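Local coordinates for protein AFP (Microbacterium arborescens, PDB 2YJK) that takes up iron as a Dps protein of the ferritin fold, a twelve-subunit assembly that probably binds ferric iron, at residues K31-V36 and H64-A69; D115-L120 and K150-L155. All blocks are in the same frame, centred on the assembly; numbering follows the deposited sequence.

Contact 1 of 2, residues K31-V36 and H64-A69; sequences KMQALV and HAQDYA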
loop_
_atom_site.group_PDB
_atom_site.type_symbol
_atom_site.label_atom_id
_atom_site.label_comp_id
_atom_site.label_asym_id
_atom_site.label_seq_id
_atom_site.Cartn_x
_atom_site.Cartn_y
_atom_site.Cartn_z
ATOM N N LYS C 31 29.452 -17.630 6.552
ATOM C CA LYS C 31 29.943 -16.682 5.532
ATOM C C LYS C 31 28.899 -15.644 5.134
ATOM O O LYS C 31 29.232 -14.497 4.886
ATOM C CB LYS C 31 30.449 -17.431 4.308
ATOM C CG LYS C 31 31.726 -18.274 4.663
ATOM C CD LYS C 31 32.421 -18.694 3.445
ATOM C CE LYS C 31 33.937 -19.097 3.763
ATOM N NZ LYS C 31 33.954 -20.242 4.692
ATOM N N MET C 32 27.644 -16.048 5.077
ATOM C CA MET C 32 26.576 -15.093 4.806
ATOM C C MET C 32 26.395 -14.076 5.923
ATOM O O MET C 32 26.128 -12.937 5.660
ATOM C CB MET C 32 25.312 -15.832 4.591
ATOM C CG MET C 32 25.228 -16.527 3.179
ATOM S SD MET C 32 25.617 -15.426 1.757
ATOM C CE MET C 32 27.078 -16.204 1.237
ATOM N N GLN C 33 26.525 -14.498 7.180
ATOM C CA GLN C 33 26.343 -13.622 8.296
ATOM C C GLN C 33 27.576 -12.692 8.404
ATOM O O GLN C 33 27.395 -11.513 8.789
ATOM C CB GLN C 33 26.129 -14.453 9.594
ATOM C CG GLN C 33 25.721 -13.674 10.825
ATOM C CD GLN C 33 24.418 -12.886 10.617
ATOM O OE1 GLN C 33 24.452 -11.661 10.443
ATOM N NE2 GLN C 33 23.286 -13.575 10.621
ATOM N N ALA C 34 28.794 -13.213 8.130
ATOM C CA ALA C 34 30.026 -12.378 8.013
ATOM C C ALA C 34 29.887 -11.279 6.915
ATOM O O ALA C 34 30.271 -10.129 7.139
ATOM C CB ALA C 34 31.271 -13.244 7.712
ATOM N N LEU C 35 29.282 -11.649 5.769
ATOM C CA LEU C 35 29.009 -10.739 4.681
ATOM C C LEU C 35 28.023 -9.623 5.056
ATOM O O LEU C 35 28.196 -8.486 4.597
ATOM C CB LEU C 35 28.518 -11.520 3.476
ATOM C CG LEU C 35 28.436 -10.722 2.175
ATOM C CD1 LEU C 35 29.825 -10.279 1.800
ATOM C CD2 LEU C 35 27.621 -11.411 0.967
ATOM N N VAL C 36 27.057 -9.904 5.957
ATOM C CA VAL C 36 26.211 -8.836 6.509
ATOM C C VAL C 36 27.111 -7.760 7.220
ATOM O O VAL C 36 26.991 -6.534 6.965
ATOM C CB VAL C 36 25.157 -9.386 7.529
ATOM C CG1 VAL C 36 24.559 -8.235 8.328
ATOM C CG2 VAL C 36 24.006 -10.160 6.778
ATOM N N HIS C 64 20.287 -9.118 1.188
ATOM C CA HIS C 64 20.326 -10.499 0.664
ATOM C C HIS C 64 21.108 -11.465 1.554
ATOM O O HIS C 64 20.587 -12.545 1.904
ATOM C CB HIS C 64 20.884 -10.538 -0.752
ATOM C CG HIS C 64 20.003 -9.824 -1.751
ATOM N ND1 HIS C 64 20.460 -9.370 -2.973
ATOM C CD2 HIS C 64 18.713 -9.421 -1.663
ATOM C CE1 HIS C 64 19.477 -8.758 -3.612
ATOM N NE2 HIS C 64 18.407 -8.775 -2.838
ATOM N N ALA C 65 22.356 -11.107 1.933
ATOM C CA ALA C 65 23.147 -12.016 2.758
ATOM C C ALA C 65 22.374 -12.374 4.063
ATOM O O ALA C 65 22.284 -13.560 4.448
ATOM C CB ALA C 65 24.589 -11.391 3.081
ATOM N N GLN C 66 21.816 -11.363 4.719
ATOM C CA GLN C 66 21.031 -11.612 5.912
ATOM C C GLN C 66 19.877 -12.590 5.653
ATOM O O GLN C 66 19.687 -13.466 6.441
ATOM C CB GLN C 66 20.472 -10.325 6.578
ATOM C CG GLN C 66 19.839 -10.610 7.967
ATOM C CD GLN C 66 20.898 -11.142 8.985
ATOM O OE1 GLN C 66 21.021 -12.369 9.245
ATOM N NE2 GLN C 66 21.706 -10.231 9.501
ATOM N N ASP C 67 19.140 -12.446 4.553
ATOM C CA ASP C 67 18.062 -13.379 4.248
ATOM C C ASP C 67 18.620 -14.760 4.031
ATOM O O ASP C 67 18.096 -15.726 4.577
ATOM C CB ASP C 67 17.235 -12.954 3.037
ATOM C CG ASP C 67 16.306 -11.770 3.350
ATOM O OD1 ASP C 67 15.753 -11.663 4.507
ATOM O OD2 ASP C 67 16.120 -10.903 2.429
ATOM N N TYR C 68 19.707 -14.853 3.302
ATOM C CA TYR C 68 20.311 -16.170 3.015
ATOM C C TYR C 68 20.813 -16.847 4.257
ATOM O O TYR C 68 20.610 -18.043 4.416
ATOM C CB TYR C 68 21.426 -16.064 1.972
ATOM C CG TYR C 68 20.972 -15.498 0.651
ATOM C CD1 TYR C 68 19.633 -15.699 0.176
ATOM C CD2 TYR C 68 21.850 -14.740 -0.126
ATOM C CE1 TYR C 68 19.230 -15.162 -1.030
ATOM C CE2 TYR C 68 21.434 -14.194 -1.356
ATOM C CZ TYR C 68 20.166 -14.422 -1.791
ATOM O OH TYR C 68 19.809 -13.841 -2.968
ATOM N N ALA C 69 21.407 -16.077 5.173
ATOM C CA ALA C 69 21.909 -16.648 6.441
ATOM C C ALA C 69 20.714 -17.243 7.201
ATOM O O ALA C 69 20.759 -18.403 7.669
ATOM C CB ALA C 69 22.652 -15.564 7.302
#

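Contact 2 of 2, residues D115-L120 and K150-L155; sequences DIDAAL and KDRWFL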
loop_
_atom_site.group_PDB
_atom_site.type_symbol
_atom_site.label_atom_id
_atom_site.label_comp_id
_atom_site.label_asym_id
_atom_site.label_seq_id
_atom_site.Cartn_x
_atom_site.Cartn_y
_atom_site.Cartn_z
ATOM N N ASP C 115 35.144 -12.005 -0.801
ATOM C CA ASP C 115 34.329 -12.666 0.248
ATOM C C ASP C 115 33.148 -13.463 -0.449
ATOM O O ASP C 115 32.880 -14.634 -0.134
ATOM C CB ASP C 115 33.768 -11.651 1.314
ATOM C CG ASP C 115 34.917 -10.796 2.128
ATOM O OD1 ASP C 115 36.189 -10.787 1.795
ATOM O OD2 ASP C 115 34.484 -10.069 3.129
ATOM N N ILE C 116 32.463 -12.888 -1.433
ATOM C CA ILE C 116 31.464 -13.700 -2.170
ATOM C C ILE C 116 32.036 -15.016 -2.831
ATOM O O ILE C 116 31.404 -16.075 -2.823
ATOM C CB ILE C 116 30.737 -12.832 -3.168
ATOM C CG1 ILE C 116 29.752 -11.931 -2.427
ATOM C CG2 ILE C 116 30.023 -13.668 -4.191
ATOM C CD1 ILE C 116 29.201 -10.778 -3.296
ATOM N N ASP C 117 33.245 -14.947 -3.369
ATOM C CA ASP C 117 33.854 -16.066 -4.057
ATOM C C ASP C 117 34.080 -17.180 -3.056
ATOM O O ASP C 117 33.893 -18.330 -3.404
ATOM C CB ASP C 117 35.205 -15.699 -4.723
ATOM C CG ASP C 117 35.050 -14.949 -6.082
ATOM O OD1 ASP C 117 33.930 -14.838 -6.667
ATOM O OD2 ASP C 117 36.106 -14.452 -6.573
ATOM N N ALA C 118 34.479 -16.834 -1.829
ATOM C CA ALA C 118 34.653 -17.832 -0.725
ATOM C C ALA C 118 33.288 -18.504 -0.374
ATOM O O ALA C 118 33.240 -19.729 -0.174
ATOM C CB ALA C 118 35.254 -17.173 0.555
ATOM N N ALA C 119 32.200 -17.711 -0.328
ATOM C CA ALA C 119 30.869 -18.277 -0.061
ATOM C C ALA C 119 30.442 -19.214 -1.191
ATOM O O ALA C 119 29.904 -20.317 -0.917
ATOM C CB ALA C 119 29.842 -17.202 0.159
ATOM N N LEU C 120 30.724 -18.815 -2.432
ATOM C CA LEU C 120 30.390 -19.645 -3.614
ATOM C C LEU C 120 31.018 -21.029 -3.597
ATOM O O LEU C 120 30.358 -22.020 -3.951
ATOM C CB LEU C 120 30.707 -18.947 -4.958
ATOM C CG LEU C 120 29.746 -17.808 -5.269
ATOM C CD1 LEU C 120 30.222 -17.019 -6.484
ATOM C CD2 LEU C 120 28.298 -18.335 -5.489
ATOM N N LYS C 150 24.064 -13.625 -8.834
ATOM C CA LYS C 150 23.604 -12.403 -9.444
ATOM C C LYS C 150 24.223 -11.121 -8.791
ATOM O O LYS C 150 24.632 -10.194 -9.493
ATOM C CB LYS C 150 22.069 -12.418 -9.437
ATOM C CG LYS C 150 21.449 -11.161 -10.002
ATOM C CD LYS C 150 19.908 -11.214 -9.872
ATOM C CE LYS C 150 19.318 -10.114 -10.737
ATOM N NZ LYS C 150 17.876 -9.847 -10.429
ATOM N N ASP C 151 24.259 -11.075 -7.454
ATOM C CA ASP C 151 24.916 -10.012 -6.686
ATOM C C ASP C 151 26.383 -9.878 -7.085
ATOM O O ASP C 151 26.879 -8.767 -7.255
ATOM C CB ASP C 151 24.811 -10.281 -5.187
ATOM C CG ASP C 151 23.337 -10.063 -4.648
ATOM O OD1 ASP C 151 22.525 -9.343 -5.328
ATOM O OD2 ASP C 151 23.013 -10.624 -3.551
ATOM N N ARG C 152 27.055 -10.994 -7.292
ATOM C CA ARG C 152 28.426 -10.977 -7.798
ATOM C C ARG C 152 28.523 -10.295 -9.191
ATOM O O ARG C 152 29.420 -9.480 -9.409
ATOM C CB ARG C 152 28.977 -12.394 -7.864
ATOM C CG ARG C 152 30.490 -12.516 -8.152
ATOM C CD ARG C 152 30.900 -13.956 -8.460
ATOM N NE ARG C 152 32.333 -14.021 -8.779
ATOM C CZ ARG C 152 32.867 -14.141 -9.999
ATOM N NH1 ARG C 152 32.110 -14.279 -11.064
ATOM N NH2 ARG C 152 34.190 -14.148 -10.151
ATOM N N TRP C 153 27.605 -10.607 -10.107
ATOM C CA TRP C 153 27.617 -9.988 -11.399
ATOM C C TRP C 153 27.443 -8.457 -11.261
ATOM O O TRP C 153 28.217 -7.701 -11.856
ATOM C CB TRP C 153 26.541 -10.626 -12.290
ATOM C CG TRP C 153 26.056 -9.759 -13.452
ATOM C CD1 TRP C 153 26.826 -9.066 -14.329
ATOM C CD2 TRP C 153 24.672 -9.519 -13.844
ATOM N NE1 TRP C 153 26.021 -8.374 -15.231
ATOM C CE2 TRP C 153 24.704 -8.649 -14.970
ATOM C CE3 TRP C 153 23.411 -9.949 -13.337
ATOM C CZ2 TRP C 153 23.518 -8.187 -15.625
ATOM C CZ3 TRP C 153 22.221 -9.508 -13.997
ATOM C CH2 TRP C 153 22.292 -8.636 -15.130
ATOM N N PHE C 154 26.442 -8.020 -10.484
ATOM C CA PHE C 154 26.201 -6.603 -10.285
ATOM C C PHE C 154 27.429 -5.875 -9.763
ATOM O O PHE C 154 27.705 -4.783 -10.209
ATOM C CB PHE C 154 25.045 -6.365 -9.355
ATOM C CG PHE C 154 23.708 -6.577 -9.984
ATOM C CD1 PHE C 154 23.571 -7.136 -11.243
ATOM C CD2 PHE C 154 22.557 -6.279 -9.275
ATOM C CE1 PHE C 154 22.306 -7.331 -11.809
ATOM C CE2 PHE C 154 21.298 -6.480 -9.854
ATOM C CZ PHE C 154 21.194 -7.004 -11.127
ATOM N N LEU C 155 28.189 -6.525 -8.881
ATOM C CA LEU C 155 29.416 -5.963 -8.356
ATOM C C LEU C 155 30.489 -5.969 -9.428
ATOM O O LEU C 155 31.054 -4.919 -9.747
ATOM C CB LEU C 155 29.834 -6.697 -7.064
ATOM C CG LEU C 155 28.931 -6.347 -5.861
ATOM C CD1 LEU C 155 28.902 -7.435 -4.835
ATOM C CD2 LEU C 155 29.310 -5.025 -5.168
#

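Contact 1 of 2, residues K31-V36 and H64-A69
Met32 and Ala65 bring helices 15-45 and 51-78 together, their CA atoms only 5.0 Å apart. The CB of Ala65 faces the carbonyl O of Met32 at 3.4 Å, and CD2 of Leu35 rests against the same methyl. Met32 sets its CB on the methyl of Ala69 and its CG against CB of Tyr68; bends at chi2 and chi3 then carry the thioether off to the edge of the Tyr68 ring, near the ring plane. Beside this apolar patch Gln66 and Gln33 clasp each other with a two-way amide pair. Gln33 NE2 donates to Gln66 OE1 at 2.9 Å, and Gln66 NE2 returns the bond to Gln33 OE1 at 3.2 Å. Each N-H uses an acceptor lone pair in the carbonyl plane, but the two amides are twisted 36° apart, so neither bond is straight. Both glutamines have CG anti to the backbone N (chi1 -171°) and a bend at chi2, which brings the two amides together along the flank of the helix pair. Val36 CG2 lies against the start of Gln66, 3.2 Å from its backbone N and also touching its CB. Small alanines allow axes 7.9 Å apart, here in the antiparallel first helical pair of the ferritin four-helix bundle.

Contact 2 of 2, residues D115-L120 and K150-L155
Arg152 reaches from helix 135-156 across to Asp117 on helix 105-130, the second antiparallel pair of the ferritin four-helix bundle. The two segments run at 156° to each other with their axes 10.7 Å apart, so long side chains have to span the gap. Arg152 can be followed outward atom by atom. Its CB lies 4.0 Å from CG2 of Ile116, and CG passes by the same methyl a little farther off. CD comes next, and here CD1 of Leu120 packs against it at 3.7 Å, while OD1 of Asp117 already stands nearby. At NE the chain becomes polar: its N-H goes to Asp117 OD1 at 2.8 Å, the hydrogen bond of a salt bridge. The carboxylate and guanidinium planes are 37° apart, and NH2 stays 3.6 Å from Asp117 OD1, so this is a one-point grip through NE and not a flat two-pronged pair. Extension from CG to NE, with chi3 178°, is what gives the arginine its span. A methionine here would remove the NE donor and the charge, and would probably leave the Asp117 carboxylate without its positive mate across this pair. On the more buried side of the salt bridge, Ile116 turns its other branch toward Leu155. Leu155 also touches Leu57 and Val61 of helix 51-78, and Ile116 touches Leu35 of helix 15-45, which ties this apolar side into the middle of the bundle. The two side chains cross at an angle and meet through their end methyls, Ile116 CD1 lying 3.7 Å from Leu155 CD1.

Contact 1 lies deep in the bundle and contact 2 only partly so, their centres 12 Å apart. They share no helix: contact 1 joins 15-45 with 51-78, contact 2 joins 105-130 with 135-156, and the chain completes the first pair before it builds the second. Contact 1 packs closely on alanines, with a neutral amide pair on its flank; contact 2 is wider and adds a charged pair at its rim. Both border other subunits, contact 1 through Gln33, Val36 and Gln66, contact 2 through Trp153 and Phe154. The pairs meet directly, since His64 ND1 probably hydrogen-bonds Asp151 OD2 at 2.9 Å, and Met32 and Lys31 pack against Ala119 and Ala118.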